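PDB 4GM2: ATP-dependent Clp protease proteolytic subunit from Plasmodium falciparum, which belongs to the ClpP family of serine peptidases and forms the inactive subunit of the apicoplast caseinolytic protease complex. Local coordinates for residues 111-116 against 163-168. Numbering follows the deposited sequence.
Sequences ACILAS and IEIISK
Ile113 carries the contact from its helix, its two branches meeting Ile165 and Ile166 on successive positions of the partner helix. Its CG1 comes to 3.9 Å from CD1 of Ile166, while its CG2 lies 4.0 Å from CG2 of Ile165, branch against branch. With CG1 beside the backbone N (chi1 -65°), CG2 of Ile113 stands anti to that nitrogen, and the fork offers one arm to each partner. Ile113 crosses both Ile165 and Ile166 at about a right angle. Isoleucine suits the place because its two apolar branches can meet two partners; the nearest CA atoms, those of Ile113 and Ile166, are 6.6 Å apart. Ser116 suits its buried place, its hydroxyl turning back to donate to O of Ile113 (2.8 Å), with Asn169 as another hydrogen-bond partner. The far side of 163-168 is looser: Glu164 and Lys168 extend into solvent, and Glu164 makes a long, weak ion pair with Lys127 of a neighbouring subunit. Within the ClpP fold, helix 81-94 packs against Ile165 and helix 174-180 against Ile166, while Leu114 turns away to strand 61-67, linking the short helix 110-116 to the parallel sheet.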
loop_
_atom_site.group_PDB
_atom_site.type_symbol
_atom_site.label_atom_id
_atom_site.label_comp_id
_atom_site.label_asym_id
_atom_site.label_seq_id
_atom_site.Cartn_x
_atom_site.Cartn_y
_atom_site.Cartn_z
ATOM N N ALA A 111 -21.655 11.533 -20.672
ATOM C CA ALA A 111 -20.624 10.857 -21.450
ATOM C C ALA A 111 -20.884 11.000 -22.951
ATOM O O ALA A 111 -19.946 11.006 -23.750
ATOM C CB ALA A 111 -20.522 9.394 -21.054
ATOM N N CYS A 112 -22.159 11.122 -23.324
ATOM C CA CYS A 112 -22.542 11.370 -24.717
ATOM C C CYS A 112 -22.166 12.789 -25.148
ATOM O O CYS A 112 -21.668 12.993 -26.259
ATOM C CB CYS A 112 -24.037 11.129 -24.920
ATOM S SG CYS A 112 -24.603 11.278 -26.630
ATOM N N ILE A 113 -22.412 13.758 -24.268
ATOM C CA ILE A 113 -21.988 15.144 -24.475
ATOM C C ILE A 113 -20.477 15.189 -24.698
ATOM O O ILE A 113 -19.984 15.824 -25.640
ATOM C CB ILE A 113 -22.360 16.025 -23.260
ATOM C CG1 ILE A 113 -23.881 16.124 -23.119
ATOM C CG2 ILE A 113 -21.738 17.412 -23.377
ATOM C CD1 ILE A 113 -24.345 16.581 -21.753
ATOM N N LEU A 114 -19.754 14.494 -23.825
ATOM C CA LEU A 114 -18.305 14.414 -23.902
ATOM C C LEU A 114 -17.837 13.832 -25.231
ATOM O O LEU A 114 -16.959 14.400 -25.877
ATOM C CB LEU A 114 -17.755 13.593 -22.736
ATOM C CG LEU A 114 -16.249 13.689 -22.506
ATOM C CD1 LEU A 114 -15.826 15.143 -22.354
ATOM C CD2 LEU A 114 -15.853 12.870 -21.288
ATOM N N ALA A 115 -18.433 12.712 -25.635
ATOM C CA ALA A 115 -18.091 12.063 -26.900
ATOM C C ALA A 115 -18.285 12.981 -28.120
ATOM O O ALA A 115 -17.423 13.046 -28.999
ATOM C CB ALA A 115 -18.876 10.769 -27.063
ATOM N N SER A 116 -19.407 13.695 -28.158
ATOM C CA SER A 116 -19.718 14.598 -29.267
ATOM C C SER A 116 -18.854 15.863 -29.259
ATOM O O SER A 116 -18.909 16.667 -30.196
ATOM C CB SER A 116 -21.194 14.995 -29.227
ATOM O OG SER A 116 -21.485 15.716 -28.037
ATOM N N ILE A 163 -27.624 22.646 -23.527
ATOM C CA ILE A 163 -28.337 22.757 -24.804
ATOM C C ILE A 163 -27.429 23.397 -25.857
ATOM O O ILE A 163 -27.416 22.975 -27.010
ATOM C CB ILE A 163 -29.660 23.546 -24.669
ATOM C CG1 ILE A 163 -30.667 22.761 -23.816
ATOM C CG2 ILE A 163 -30.260 23.841 -26.038
ATOM C CD1 ILE A 163 -31.933 23.524 -23.474
ATOM N N GLU A 164 -26.656 24.397 -25.432
ATOM C CA GLU A 164 -25.756 25.151 -26.305
ATOM C C GLU A 164 -24.633 24.277 -26.869
ATOM O O GLU A 164 -24.326 24.338 -28.062
ATOM C CB GLU A 164 -25.170 26.332 -25.531
ATOM C CG GLU A 164 -24.882 27.565 -26.367
ATOM C CD GLU A 164 -24.834 28.832 -25.531
ATOM O OE1 GLU A 164 -23.802 29.534 -25.589
ATOM O OE2 GLU A 164 -25.822 29.129 -24.815
ATOM N N ILE A 165 -24.031 23.467 -26.001
ATOM C CA ILE A 165 -22.973 22.535 -26.384
ATOM C C ILE A 165 -23.485 21.481 -27.376
ATOM O O ILE A 165 -22.885 21.282 -28.432
ATOM C CB ILE A 165 -22.339 21.871 -25.137
ATOM C CG1 ILE A 165 -21.612 22.925 -24.291
ATOM C CG2 ILE A 165 -21.395 20.739 -25.528
ATOM C CD1 ILE A 165 -21.240 22.474 -22.893
ATOM N N ILE A 166 -24.598 20.825 -27.044
ATOM C CA ILE A 166 -25.159 19.779 -27.900
ATOM C C ILE A 166 -25.620 20.347 -29.244
ATOM O O ILE A 166 -25.401 19.731 -30.292
ATOM C CB ILE A 166 -26.305 19.016 -27.202
ATOM C CG1 ILE A 166 -25.789 18.337 -25.933
ATOM C CG2 ILE A 166 -26.910 17.972 -28.136
ATOM C CD1 ILE A 166 -26.878 17.870 -24.990
ATOM N N SER A 167 -26.242 21.524 -29.208
ATOM C CA SER A 167 -26.655 22.222 -30.430
ATOM C C SER A 167 -25.477 22.518 -31.357
ATOM O O SER A 167 -25.600 22.370 -32.575
ATOM C CB SER A 167 -27.387 23.519 -30.096
ATOM O OG SER A 167 -28.576 23.253 -29.380
ATOM N N LYS A 168 -24.350 22.931 -30.776
ATOM C CA LYS A 168 -23.139 23.222 -31.540
ATOM C C LYS A 168 -22.511 21.954 -32.116
ATOM O O LYS A 168 -22.132 21.929 -33.287
ATOM C CB LYS A 168 -22.118 23.980 -30.685
ATOM C CG LYS A 168 -21.069 24.730 -31.502
ATOM C CD LYS A 168 -19.915 25.252 -30.653
ATOM C CE LYS A 168 -18.825 24.202 -30.470
ATOM N NZ LYS A 168 -17.657 24.723 -29.703
#